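Local coordinates for protein antigen 43 (Escherichia coli, PDB 4KH3) that probably mediates bacterial clumping by self-association, as the alpha domain of an autotransporter linked to aggregation and biofilm formation, at residues Q108-G113 and G125-K130; G114-T119 and G133-T138; Q72-G77 and G89-N94; T100-R105 and T119-D124. One frame throughout, in Å; residues are numbered along the deposited sequence.

Interaction 1 of 4, residues Q108-G113 and G125-K130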
loop_
_atom_site.group_PDB
_atom_site.type_symbol
_atom_site.label_atom_id
_atom_site.label_comp_id
_atom_site.label_asym_id
_atom_site.label_seq_id
_atom_site.Cartn_x
_atom_site.Cartn_y
_atom_site.Cartn_z
ATOM N N GLN A 108 -1.380 -12.891 -28.548
ATOM C CA GLN A 108 -0.315 -13.825 -28.839
ATOM C C GLN A 108 -0.390 -14.931 -27.812
ATOM O O GLN A 108 -0.255 -14.668 -26.615
ATOM C CB GLN A 108 1.042 -13.132 -28.749
ATOM C CG GLN A 108 2.237 -14.040 -29.016
ATOM C CD GLN A 108 3.538 -13.262 -29.014
ATOM O OE1 GLN A 108 3.861 -12.577 -28.047
ATOM N NE2 GLN A 108 4.273 -13.336 -30.116
ATOM N N TRP A 109 -0.631 -16.156 -28.277
ATOM C CA TRP A 109 -0.637 -17.314 -27.402
ATOM C C TRP A 109 0.657 -18.069 -27.584
ATOM O O TRP A 109 0.917 -18.628 -28.653
ATOM C CB TRP A 109 -1.819 -18.241 -27.702
ATOM C CG TRP A 109 -3.138 -17.540 -27.727
ATOM C CD1 TRP A 109 -3.937 -17.259 -26.660
ATOM C CD2 TRP A 109 -3.816 -17.024 -28.885
ATOM N NE1 TRP A 109 -5.073 -16.599 -27.080
ATOM C CE2 TRP A 109 -5.019 -16.444 -28.432
ATOM C CE3 TRP A 109 -3.524 -17.013 -30.245
ATOM C CZ2 TRP A 109 -5.929 -15.856 -29.309
ATOM C CZ3 TRP A 109 -4.430 -16.422 -31.112
ATOM C CH2 TRP A 109 -5.619 -15.852 -30.639
ATOM N N VAL A 110 1.473 -18.080 -26.535
ATOM C CA VAL A 110 2.753 -18.773 -26.562
ATOM C C VAL A 110 2.574 -20.176 -26.012
ATOM O O VAL A 110 2.445 -20.355 -24.795
ATOM C CB VAL A 110 3.800 -18.052 -25.698
ATOM C CG1 VAL A 110 5.181 -18.634 -25.959
ATOM C CG2 VAL A 110 3.775 -16.559 -25.974
ATOM N N HIS A 111 2.571 -21.165 -26.904
ATOM C CA HIS A 111 2.360 -22.553 -26.503
ATOM C C HIS A 111 3.647 -23.209 -26.018
ATOM O O HIS A 111 4.731 -22.617 -26.118
ATOM C CB HIS A 111 1.725 -23.346 -27.659
ATOM C CG HIS A 111 0.376 -22.831 -28.058
ATOM N ND1 HIS A 111 -0.763 -23.066 -27.317
ATOM C CD2 HIS A 111 -0.008 -22.036 -29.089
ATOM C CE1 HIS A 111 -1.791 -22.460 -27.888
ATOM N NE2 HIS A 111 -1.358 -21.828 -28.958
ATOM N N GLY A 112 3.523 -24.422 -25.485
ATOM C CA GLY A 112 4.670 -25.228 -25.098
ATOM C C GLY A 112 5.741 -25.287 -26.175
ATOM O O GLY A 112 5.460 -25.648 -27.319
ATOM N N GLY A 113 6.965 -24.909 -25.817
ATOM C CA GLY A 113 8.062 -24.891 -26.770
ATOM C C GLY A 113 8.190 -23.621 -27.585
ATOM O O GLY A 113 9.228 -23.364 -28.190
ATOM N N GLY A 125 -3.881 -5.167 -25.660
ATOM C CA GLY A 125 -3.244 -6.369 -26.156
ATOM C C GLY A 125 -3.125 -7.401 -25.043
ATOM O O GLY A 125 -3.237 -7.093 -23.851
ATOM N N TYR A 126 -2.880 -8.642 -25.436
ATOM C CA TYR A 126 -2.913 -9.750 -24.508
ATOM C C TYR A 126 -1.933 -10.819 -24.953
ATOM O O TYR A 126 -2.083 -11.402 -26.027
ATOM C CB TYR A 126 -4.327 -10.330 -24.484
ATOM C CG TYR A 126 -4.544 -11.386 -23.440
ATOM C CD1 TYR A 126 -4.286 -11.119 -22.110
ATOM C CD2 TYR A 126 -5.023 -12.646 -23.778
ATOM C CE1 TYR A 126 -4.497 -12.057 -21.144
ATOM C CE2 TYR A 126 -5.233 -13.607 -22.806
ATOM C CZ TYR A 126 -4.960 -13.304 -21.484
ATOM O OH TYR A 126 -5.164 -14.243 -20.491
ATOM N N GLN A 127 -0.910 -11.055 -24.143
ATOM C CA GLN A 127 -0.009 -12.165 -24.388
ATOM C C GLN A 127 -0.189 -13.189 -23.273
ATOM O O GLN A 127 -0.092 -12.851 -22.077
ATOM C CB GLN A 127 1.440 -11.696 -24.461
ATOM C CG GLN A 127 2.454 -12.833 -24.707
ATOM C CD GLN A 127 3.876 -12.425 -24.363
ATOM O OE1 GLN A 127 4.177 -12.129 -23.205
ATOM N NE2 GLN A 127 4.758 -12.403 -25.363
ATOM N N THR A 128 -0.478 -14.429 -23.677
ATOM C CA THR A 128 -0.651 -15.546 -22.752
ATOM C C THR A 128 0.482 -16.510 -22.969
ATOM O O THR A 128 0.678 -16.990 -24.087
ATOM C CB THR A 128 -1.917 -16.387 -23.066
ATOM O OG1 THR A 128 -2.977 -15.554 -23.532
ATOM C CG2 THR A 128 -2.357 -17.155 -21.855
ATOM N N ILE A 129 1.207 -16.828 -21.907
ATOM C CA ILE A 129 2.267 -17.816 -22.004
ATOM C C ILE A 129 1.795 -19.082 -21.338
ATOM O O ILE A 129 1.682 -19.133 -20.117
ATOM C CB ILE A 129 3.533 -17.347 -21.298
ATOM C CG1 ILE A 129 3.950 -15.965 -21.809
ATOM C CG2 ILE A 129 4.657 -18.359 -21.489
ATOM C CD1 ILE A 129 4.863 -15.269 -20.864
ATOM N N LYS A 130 1.525 -20.111 -22.137
ATOM C CA LYS A 130 1.030 -21.371 -21.590
ATOM C C LYS A 130 2.179 -22.131 -20.972
ATOM O O LYS A 130 3.336 -21.729 -21.119
ATOM C CB LYS A 130 0.380 -22.237 -22.677
ATOM C CG LYS A 130 -0.372 -21.461 -23.763
ATOM C CD LYS A 130 -1.569 -20.689 -23.212
ATOM C CE LYS A 130 -2.514 -21.569 -22.404
ATOM N NZ LYS A 130 -3.629 -20.759 -21.803
#
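Gln-108 and Gln-127 sit directly across from each other on adjacent parallel strands, and their side chains illustrate how a solenoid satisfies polar groups in its interior. Both run side by side with CG anti to the backbone N (chi1 179° in each), which carries both amides equally far from their strands. Gln-127 NE2 then donates to Gln-108 OE1 over 2.8 Å. The acceptor lies in the amide plane of Gln-127, whereas the donor is tilted from the carbonyl plane of Gln-108. That oxygen also takes a hydrogen bond from Thr-119, and two donors therefore hold it.

Backbone bonds zip the strands together in the same register. Tyr-126 O receives Gln-108 N, and Gln-108 O receives Thr-128 N; two residues on, Val-110 N reaches Thr-128 O at 2.8 Å and Lys-130 N reaches Val-110 O at 2.8 Å.

Apolar packing accompanies the glutamines on their face. Val-110 CG2 meets Ile-129 CG1 at 4.2 Å and slants past Gln-127 CG, also at 4.2 Å. On the other face, Trp-109 CD1 approaches Thr-128 OG1 obliquely at 3.7 Å, and just past the strands the aliphatic Lys-130 CG lies 3.9 Å from His-111 ND1.

Strands 90-93 and 156-159 flank this pair. Gln-91 OE1 accepts from Gln-108 NE2, while Gln-157 NE2 donates to Gln-127 OE1, extending the amide row in both directions; strand 115-117 closes over it with Ala-116.

Interaction 2 of 4, residues G114-T119 and G133-T138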
loop_
_atom_site.group_PDB
_atom_site.type_symbol
_atom_site.label_atom_id
_atom_site.label_comp_id
_atom_site.label_asym_id
_atom_site.label_seq_id
_atom_site.Cartn_x
_atom_site.Cartn_y
_atom_site.Cartn_z
ATOM N N GLY A 114 7.128 -22.826 -27.603
ATOM C CA GLY A 114 7.149 -21.548 -28.279
ATOM C C GLY A 114 7.956 -20.515 -27.519
ATOM O O GLY A 114 8.105 -20.588 -26.289
ATOM N N LYS A 115 8.487 -19.544 -28.259
ATOM C CA LYS A 115 9.278 -18.473 -27.661
ATOM C C LYS A 115 8.970 -17.098 -28.265
ATOM O O LYS A 115 9.223 -16.859 -29.448
ATOM C CB LYS A 115 10.768 -18.793 -27.779
ATOM C CG LYS A 115 11.660 -17.675 -27.270
ATOM C CD LYS A 115 13.128 -18.052 -27.371
ATOM C CE LYS A 115 14.013 -16.929 -26.856
ATOM N NZ LYS A 115 15.450 -17.346 -26.828
ATOM N N ALA A 116 8.417 -16.208 -27.442
ATOM C CA ALA A 116 8.155 -14.822 -27.835
ATOM C C ALA A 116 9.214 -13.881 -27.278
ATOM O O ALA A 116 9.287 -13.650 -26.061
ATOM C CB ALA A 116 6.778 -14.369 -27.352
ATOM N N ALA A 117 10.019 -13.320 -28.175
ATOM C CA ALA A 117 11.073 -12.406 -27.775
ATOM C C ALA A 117 10.720 -10.971 -28.168
ATOM O O ALA A 117 10.400 -10.696 -29.325
ATOM C CB ALA A 117 12.385 -12.833 -28.393
ATOM N N GLY A 118 10.767 -10.053 -27.208
ATOM C CA GLY A 118 10.497 -8.651 -27.508
ATOM C C GLY A 118 9.077 -8.267 -27.932
ATOM O O GLY A 118 8.892 -7.347 -28.734
ATOM N N THR A 119 8.063 -8.942 -27.390
ATOM C CA THR A 119 6.683 -8.525 -27.629
ATOM C C THR A 119 6.391 -7.231 -26.862
ATOM O O THR A 119 6.705 -7.109 -25.673
ATOM C CB THR A 119 5.654 -9.609 -27.204
ATOM O OG1 THR A 119 5.836 -10.792 -27.987
ATOM C CG2 THR A 119 4.234 -9.096 -27.405
ATOM N N GLY A 133 5.753 -22.498 -22.249
ATOM C CA GLY A 133 5.945 -21.362 -23.132
ATOM C C GLY A 133 7.016 -20.444 -22.569
ATOM O O GLY A 133 7.274 -20.478 -21.365
ATOM N N LEU A 134 7.640 -19.632 -23.422
ATOM C CA LEU A 134 8.663 -18.689 -22.958
ATOM C C LEU A 134 8.495 -17.315 -23.598
ATOM O O LEU A 134 8.274 -17.197 -24.816
ATOM C CB LEU A 134 10.087 -19.227 -23.217
ATOM C CG LEU A 134 11.271 -18.273 -22.972
ATOM C CD1 LEU A 134 11.489 -17.961 -21.488
ATOM C CD2 LEU A 134 12.571 -18.781 -23.597
ATOM N N ALA A 135 8.596 -16.275 -22.774
ATOM C CA ALA A 135 8.676 -14.908 -23.291
ATOM C C ALA A 135 9.910 -14.190 -22.735
ATOM O O ALA A 135 10.179 -14.220 -21.527
ATOM C CB ALA A 135 7.428 -14.127 -22.967
ATOM N N THR A 136 10.665 -13.545 -23.616
ATOM C CA THR A 136 11.778 -12.739 -23.158
ATOM C C THR A 136 11.605 -11.308 -23.649
ATOM O O THR A 136 11.026 -11.072 -24.708
ATOM C CB THR A 136 13.124 -13.277 -23.677
ATOM O OG1 THR A 136 13.144 -13.192 -25.104
ATOM C CG2 THR A 136 13.330 -14.729 -23.273
ATOM N N GLY A 137 12.142 -10.356 -22.890
ATOM C CA GLY A 137 12.151 -8.970 -23.306
ATOM C C GLY A 137 10.763 -8.399 -23.522
ATOM O O GLY A 137 10.582 -7.523 -24.358
ATOM N N THR A 138 9.774 -8.876 -22.772
ATOM C CA THR A 138 8.429 -8.374 -22.968
ATOM C C THR A 138 8.298 -6.987 -22.360
ATOM O O THR A 138 8.742 -6.745 -21.240
ATOM C CB THR A 138 7.344 -9.306 -22.393
ATOM O OG1 THR A 138 7.654 -10.670 -22.708
ATOM C CG2 THR A 138 5.976 -8.945 -22.985
HETATM O O HOH W 1 7.983 -11.388 -25.441
#
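Two successive coils of a right-handed parallel beta-helix, the fold of autotransporter stalks, meet where Lys-115, Ala-116 and Ala-117 lie level with Leu-134, Ala-135 and Thr-136. The main chains alternate in the usual parallel pattern: Ala-116 N binds Leu-134 O at 2.8 Å, and Ala-116 O takes Thr-136 N at 2.8 Å. Gly-118 N continues the series to Thr-136 O at 2.7 Å.

On one face, Lys-115 stretches out fully and its methylenes run alongside Leu-134, with CD 3.9 Å from Leu-134 CD2. Beyond them, Thr-136 turns OG1 into the position between backbone N and carbonyl carbon (chi1 63°), bringing it within 3.4 Å of Ala-117 CB. The opposite face carries the small pair Ala-116 and Ala-135, whose methyls stand 4.4 Å apart.

At the turn, Gly-118 and Gly-137 both adopt positive phi, which favours glycine, and the two coils bend in step. A water sits in the corner just inside: it donates to Ala-116 O at 2.7 Å, accepts from Thr-119 N and hydrogen-bonds Thr-138 OG1 at 2.8 Å. Thr-138 CG2, meanwhile, packs on Thr-119 O.

The chemistry implies a division of labour: the small Ala-116 packs on Gln-108 and Gln-127, and Ala-135 on Ile-129 and Gln-157, consistent with a close approach to the glutamine row, while the water supplies polar partners where the chain bends away from regular pairing.

Interaction 3 of 4, residues Q72-G77 and G89-N94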
loop_
_atom_site.group_PDB
_atom_site.type_symbol
_atom_site.label_atom_id
_atom_site.label_comp_id
_atom_site.label_asym_id
_atom_site.label_seq_id
_atom_site.Cartn_x
_atom_site.Cartn_y
_atom_site.Cartn_z
ATOM N N GLN A 72 -2.281 -15.898 -37.406
ATOM C CA GLN A 72 -0.975 -16.380 -37.848
ATOM C C GLN A 72 -0.561 -17.560 -36.973
ATOM O O GLN A 72 -0.560 -17.465 -35.744
ATOM C CB GLN A 72 0.084 -15.276 -37.789
ATOM C CG GLN A 72 1.459 -15.691 -38.365
ATOM C CD GLN A 72 2.560 -14.676 -38.061
ATOM O OE1 GLN A 72 2.707 -14.241 -36.921
ATOM N NE2 GLN A 72 3.334 -14.297 -39.082
ATOM N N ILE A 73 -0.220 -18.678 -37.602
ATOM C CA ILE A 73 0.176 -19.856 -36.846
ATOM C C ILE A 73 1.644 -20.135 -37.081
ATOM O O ILE A 73 2.055 -20.513 -38.179
ATOM C CB ILE A 73 -0.652 -21.105 -37.200
ATOM C CG1 ILE A 73 -2.153 -20.807 -37.122
ATOM C CG2 ILE A 73 -0.283 -22.257 -36.280
ATOM C CD1 ILE A 73 -2.782 -20.425 -38.457
ATOM N N VAL A 74 2.440 -19.920 -36.042
ATOM C CA VAL A 74 3.866 -20.107 -36.158
ATOM C C VAL A 74 4.181 -21.438 -35.544
ATOM O O VAL A 74 4.119 -21.607 -34.324
ATOM C CB VAL A 74 4.642 -18.997 -35.457
ATOM C CG1 VAL A 74 6.137 -19.256 -35.554
ATOM C CG2 VAL A 74 4.287 -17.663 -36.073
ATOM N N GLN A 75 4.497 -22.394 -36.403
ATOM C CA GLN A 75 4.694 -23.762 -35.961
ATOM C C GLN A 75 6.098 -23.958 -35.430
ATOM O O GLN A 75 6.989 -23.138 -35.681
ATOM C CB GLN A 75 4.402 -24.719 -37.115
ATOM C CG GLN A 75 3.034 -24.466 -37.721
ATOM C CD GLN A 75 2.324 -25.731 -38.158
ATOM O OE1 GLN A 75 2.592 -26.269 -39.238
ATOM N NE2 GLN A 75 1.404 -26.211 -37.320
ATOM N N ALA A 76 6.292 -25.038 -34.687
ATOM C CA ALA A 76 7.619 -25.358 -34.195
ATOM C C ALA A 76 8.601 -25.351 -35.368
ATOM O O ALA A 76 8.305 -25.886 -36.435
ATOM C CB ALA A 76 7.605 -26.695 -33.495
ATOM N N GLY A 77 9.741 -24.695 -35.179
ATOM C CA GLY A 77 10.731 -24.549 -36.227
ATOM C C GLY A 77 10.469 -23.336 -37.102
ATOM O O GLY A 77 11.310 -22.941 -37.920
ATOM N N GLY A 89 -7.063 -9.755 -33.584
ATOM C CA GLY A 89 -6.330 -10.771 -34.317
ATOM C C GLY A 89 -5.429 -11.555 -33.374
ATOM O O GLY A 89 -5.248 -11.175 -32.209
ATOM N N GLY A 90 -4.857 -12.653 -33.856
ATOM C CA GLY A 90 -4.065 -13.493 -32.989
ATOM C C GLY A 90 -2.922 -14.198 -33.688
ATOM O O GLY A 90 -2.993 -14.484 -34.884
ATOM N N GLN A 91 -1.861 -14.478 -32.936
ATOM C CA GLN A 91 -0.810 -15.367 -33.409
ATOM C C GLN A 91 -0.677 -16.537 -32.445
ATOM O O GLN A 91 -0.553 -16.331 -31.228
ATOM C CB GLN A 91 0.519 -14.624 -33.541
ATOM C CG GLN A 91 1.739 -15.513 -33.734
ATOM C CD GLN A 91 3.026 -14.811 -33.320
ATOM O OE1 GLN A 91 3.404 -14.830 -32.146
ATOM N NE2 GLN A 91 3.696 -14.175 -34.278
ATOM N N SER A 92 -0.737 -17.756 -32.989
ATOM C CA SER A 92 -0.559 -18.982 -32.208
ATOM C C SER A 92 0.884 -19.432 -32.336
ATOM O O SER A 92 1.339 -19.797 -33.430
ATOM C CB SER A 92 -1.484 -20.103 -32.706
ATOM O OG SER A 92 -2.846 -19.798 -32.460
ATOM N N LEU A 93 1.601 -19.431 -31.221
ATOM C CA LEU A 93 3.053 -19.530 -31.285
ATOM C C LEU A 93 3.583 -20.841 -30.730
ATOM O O LEU A 93 3.554 -21.088 -29.509
ATOM C CB LEU A 93 3.686 -18.329 -30.575
ATOM C CG LEU A 93 5.207 -18.200 -30.597
ATOM C CD1 LEU A 93 5.744 -18.063 -32.018
ATOM C CD2 LEU A 93 5.630 -17.007 -29.730
ATOM N N ASN A 94 4.049 -21.697 -31.638
ATOM C CA ASN A 94 4.753 -22.912 -31.243
ATOM C C ASN A 94 6.218 -22.807 -31.628
ATOM O O ASN A 94 7.042 -23.601 -31.189
ATOM C CB ASN A 94 4.100 -24.153 -31.843
ATOM C CG ASN A 94 2.639 -24.281 -31.461
ATOM O OD1 ASN A 94 2.319 -24.747 -30.373
ATOM N ND2 ASN A 94 1.743 -23.856 -32.354
#
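Gln-72 and Gln-91 face each other in the register of two parallel strands, and the hydrogen bond between their side-chain amides is the distinctive feature of the pair. Gln-91 NE2 points at Gln-72 OE1 over 2.8 Å in an almost perfectly straight line, 179° at the hydrogen. The oxygen lies in the amide plane of Gln-91, although the two amide planes are turned 24° from each other. Extended chains put the groups there, with CG of Gln-72 anti to its backbone N (chi1 -175°). The remaining amide atoms also have partners: Gln-53 OE1 accepts from Gln-72 NE2, and Gln-91 OE1 is taken up by Gln-108 of the next coil.

Such a row, in which one residue type recurs at the same place on successive coils, is the polar ladder familiar from parallel beta-helices; here it runs through the interior, beside Ala-80 of strand 79-81.

Main-chain bonds set the spacing of the coils. Gln-72 N meets Gly-90 O, Ser-92 N meets Gln-72 O, and Val-74 N meets Ser-92 O at 2.8 Å. Asn-94 N closes on Val-74 O at 2.7 Å.

Apolar contacts follow the ladder on its own face. Leu-93 CD1 presses on Val-74 CB at 3.7 Å, the two side chains lying alongside each other, and Val-74 CG2 crosses Gln-91 NE2 at 4.0 Å.

On the other face, Ile-73 CG2 lies 4.3 Å from Ser-92 CB. Ser-92 OG hydrogen-bonds a malonate ion, probably from the crystallisation liquor, and makes a weak bond with Arg-71 NE.

Interaction 4 of 4, residues T100-R105 and T119-D124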
loop_
_atom_site.group_PDB
_atom_site.type_symbol
_atom_site.label_atom_id
_atom_site.label_comp_id
_atom_site.label_asym_id
_atom_site.label_seq_id
_atom_site.Cartn_x
_atom_site.Cartn_y
_atom_site.Cartn_z
ATOM N N THR A 100 7.241 -8.756 -31.849
ATOM C CA THR A 100 5.821 -8.681 -32.094
ATOM C C THR A 100 5.246 -7.429 -31.411
ATOM O O THR A 100 5.734 -6.999 -30.364
ATOM C CB THR A 100 5.166 -9.919 -31.526
ATOM O OG1 THR A 100 5.847 -11.077 -32.031
ATOM C CG2 THR A 100 3.693 -9.970 -31.891
ATOM N N THR A 101 4.235 -6.823 -32.021
ATOM C CA THR A 101 3.517 -5.746 -31.363
ATOM C C THR A 101 2.033 -6.093 -31.279
ATOM O O THR A 101 1.421 -6.469 -32.271
ATOM C CB THR A 101 3.704 -4.419 -32.092
ATOM O OG1 THR A 101 5.106 -4.195 -32.315
ATOM C CG2 THR A 101 3.156 -3.303 -31.258
ATOM N N LEU A 102 1.467 -5.992 -30.084
ATOM C CA LEU A 102 0.046 -6.224 -29.897
ATOM C C LEU A 102 -0.620 -4.897 -29.569
ATOM O O LEU A 102 -0.263 -4.241 -28.587
ATOM C CB LEU A 102 -0.189 -7.215 -28.757
ATOM C CG LEU A 102 0.574 -8.543 -28.777
ATOM C CD1 LEU A 102 0.206 -9.373 -27.553
ATOM C CD2 LEU A 102 0.305 -9.323 -30.042
ATOM N N ASP A 103 -1.555 -4.478 -30.415
ATOM C CA ASP A 103 -2.352 -3.286 -30.137
ATOM C C ASP A 103 -3.829 -3.679 -30.163
ATOM O O ASP A 103 -4.199 -4.677 -30.789
ATOM C CB ASP A 103 -2.085 -2.167 -31.157
ATOM C CG ASP A 103 -0.605 -2.045 -31.552
ATOM O OD1 ASP A 103 0.217 -1.505 -30.774
ATOM O OD2 ASP A 103 -0.270 -2.467 -32.677
ATOM N N ASN A 104 -4.658 -2.907 -29.469
ATOM C CA ASN A 104 -6.111 -3.066 -29.515
ATOM C C ASN A 104 -6.647 -4.486 -29.466
ATOM O O ASN A 104 -7.370 -4.917 -30.379
ATOM C CB ASN A 104 -6.681 -2.357 -30.740
ATOM C CG ASN A 104 -6.545 -0.854 -30.649
ATOM O OD1 ASN A 104 -6.503 -0.288 -29.552
ATOM N ND2 ASN A 104 -6.481 -0.196 -31.799
ATOM N N ARG A 105 -6.281 -5.193 -28.402
ATOM C CA ARG A 105 -6.772 -6.545 -28.125
ATOM C C ARG A 105 -6.154 -7.616 -29.016
ATOM O O ARG A 105 -6.630 -8.742 -29.049
ATOM C CB ARG A 105 -8.304 -6.603 -28.182
ATOM C CG ARG A 105 -8.984 -5.482 -27.406
ATOM C CD ARG A 105 -10.436 -5.328 -27.802
ATOM N NE ARG A 105 -10.584 -4.873 -29.185
ATOM C CZ ARG A 105 -10.910 -5.671 -30.199
ATOM N NH1 ARG A 105 -11.124 -6.972 -29.987
ATOM N NH2 ARG A 105 -11.017 -5.172 -31.427
ATOM N N THR A 119 8.063 -8.942 -27.390
ATOM C CA THR A 119 6.683 -8.525 -27.629
ATOM C C THR A 119 6.391 -7.231 -26.862
ATOM O O THR A 119 6.705 -7.109 -25.673
ATOM C CB THR A 119 5.654 -9.609 -27.204
ATOM O OG1 THR A 119 5.836 -10.792 -27.987
ATOM C CG2 THR A 119 4.234 -9.096 -27.405
ATOM N N ILE A 120 5.806 -6.255 -27.541
ATOM C CA ILE A 120 5.325 -5.065 -26.855
ATOM C C ILE A 120 3.807 -5.166 -26.807
ATOM O O ILE A 120 3.154 -5.393 -27.828
ATOM C CB ILE A 120 5.759 -3.771 -27.551
ATOM C CG1 ILE A 120 7.280 -3.638 -27.514
ATOM C CG2 ILE A 120 5.151 -2.552 -26.868
ATOM C CD1 ILE A 120 7.747 -2.253 -27.829
ATOM N N ILE A 121 3.254 -5.050 -25.609
ATOM C CA ILE A 121 1.826 -5.194 -25.428
ATOM C C ILE A 121 1.211 -3.830 -25.155
ATOM O O ILE A 121 1.355 -3.280 -24.058
ATOM C CB ILE A 121 1.504 -6.125 -24.265
ATOM C CG1 ILE A 121 2.397 -7.378 -24.301
ATOM C CG2 ILE A 121 0.028 -6.506 -24.297
ATOM C CD1 ILE A 121 2.188 -8.322 -23.100
ATOM N N ASN A 122 0.533 -3.286 -26.159
ATOM C CA ASN A 122 -0.094 -1.977 -26.029
ATOM C C ASN A 122 -1.593 -2.108 -25.898
ATOM O O ASN A 122 -2.156 -3.140 -26.256
ATOM C CB ASN A 122 0.235 -1.112 -27.248
ATOM C CG ASN A 122 1.709 -0.775 -27.335
ATOM O OD1 ASN A 122 2.333 -0.429 -26.338
ATOM N ND2 ASN A 122 2.280 -0.903 -28.526
ATOM N N GLN A 123 -2.218 -1.059 -25.365
ATOM C CA GLN A 123 -3.664 -0.839 -25.459
ATOM C C GLN A 123 -4.521 -2.107 -25.542
ATOM O O GLN A 123 -5.003 -2.461 -26.615
ATOM C CB GLN A 123 -3.962 0.059 -26.668
ATOM C CG GLN A 123 -5.376 0.619 -26.686
ATOM C CD GLN A 123 -5.730 1.295 -25.385
ATOM O OE1 GLN A 123 -5.333 2.436 -25.138
ATOM N NE2 GLN A 123 -6.460 0.586 -24.528
ATOM N N ASP A 124 -4.676 -2.795 -24.412
ATOM C CA ASP A 124 -5.533 -3.980 -24.318
ATOM C C ASP A 124 -5.077 -5.220 -25.085
ATOM O O ASP A 124 -5.794 -6.224 -25.130
ATOM C CB ASP A 124 -6.997 -3.645 -24.634
ATOM C CG ASP A 124 -7.612 -2.753 -23.586
ATOM O OD1 ASP A 124 -7.717 -3.212 -22.431
ATOM O OD2 ASP A 124 -7.967 -1.595 -23.908
HETATM O O HOH W 2 7.673 -11.267 -30.170
#
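Thr-100 and Thr-119 run alongside each other with their ends in the same direction, at the start of two segments that run parallel, residue for residue. Their hydroxyls share a water, 2.6 Å from Thr-100 OG1 and 2.9 Å from Thr-119 OG1, which accepts from it; Thr-119 OG1 also bonds Gln-108. With that hydroxyl turned beside its backbone N (chi1 -63°), Thr-119 offers CG2 to Leu-102 CG at 3.9 Å, the two side chains slanting across one another.

Asp-103 and Asn-122 also run alongside each other, their carboxylate and amide planes nearly coplanar, 12° apart. In the modelled conformer Asn-122 ND2 meets Asp-103 OD1 at 3.1 Å, within the amide plane; Asp-103 has a second conformer, so this bond may be partial. In the main chain, Asn-122 N binds Leu-102 O at 2.7 Å and Leu-102 N binds Ile-120 O.

Past the strands the chains bend together with positive phi. Here Asn-104 crosses Gln-123, setting OD1 3.2 Å from Gln-123 CG. Gln-123 curls back at chi2, and its NE2 reaches Asp-124 OD2 at 2.7 Å from above the carboxylate plane.

Asn-122 donates to Asp-103 and accepts from Asn-141, so one amide can link three coils at this turn, while on the inner side Leu-102 and the methyl of Thr-119 pack next to hydroxyls held by a water and Gln-108.

Overall arrangement
From the N terminus, the 72-77 with 89-94 contact closes first, spanning one coil of the beta-helix, and is complete before the others open. Residues 100-105, 108-113 and 114-119 then lead through one coil, and 119-124, 125-130 and 133-138 repeat that order on the next; interactions 4, 1 and 2 therefore cross rather than nest, each closing a loop of about one turn. Interactions 2 and 4 share Thr-119 at a corner. Interactions 1 and 3 lie on the same face, where strands 90-93 and 107-110 are neighbours and Gln-91 joins Gln-108. Together they tie successive coils along several sides of the solenoid.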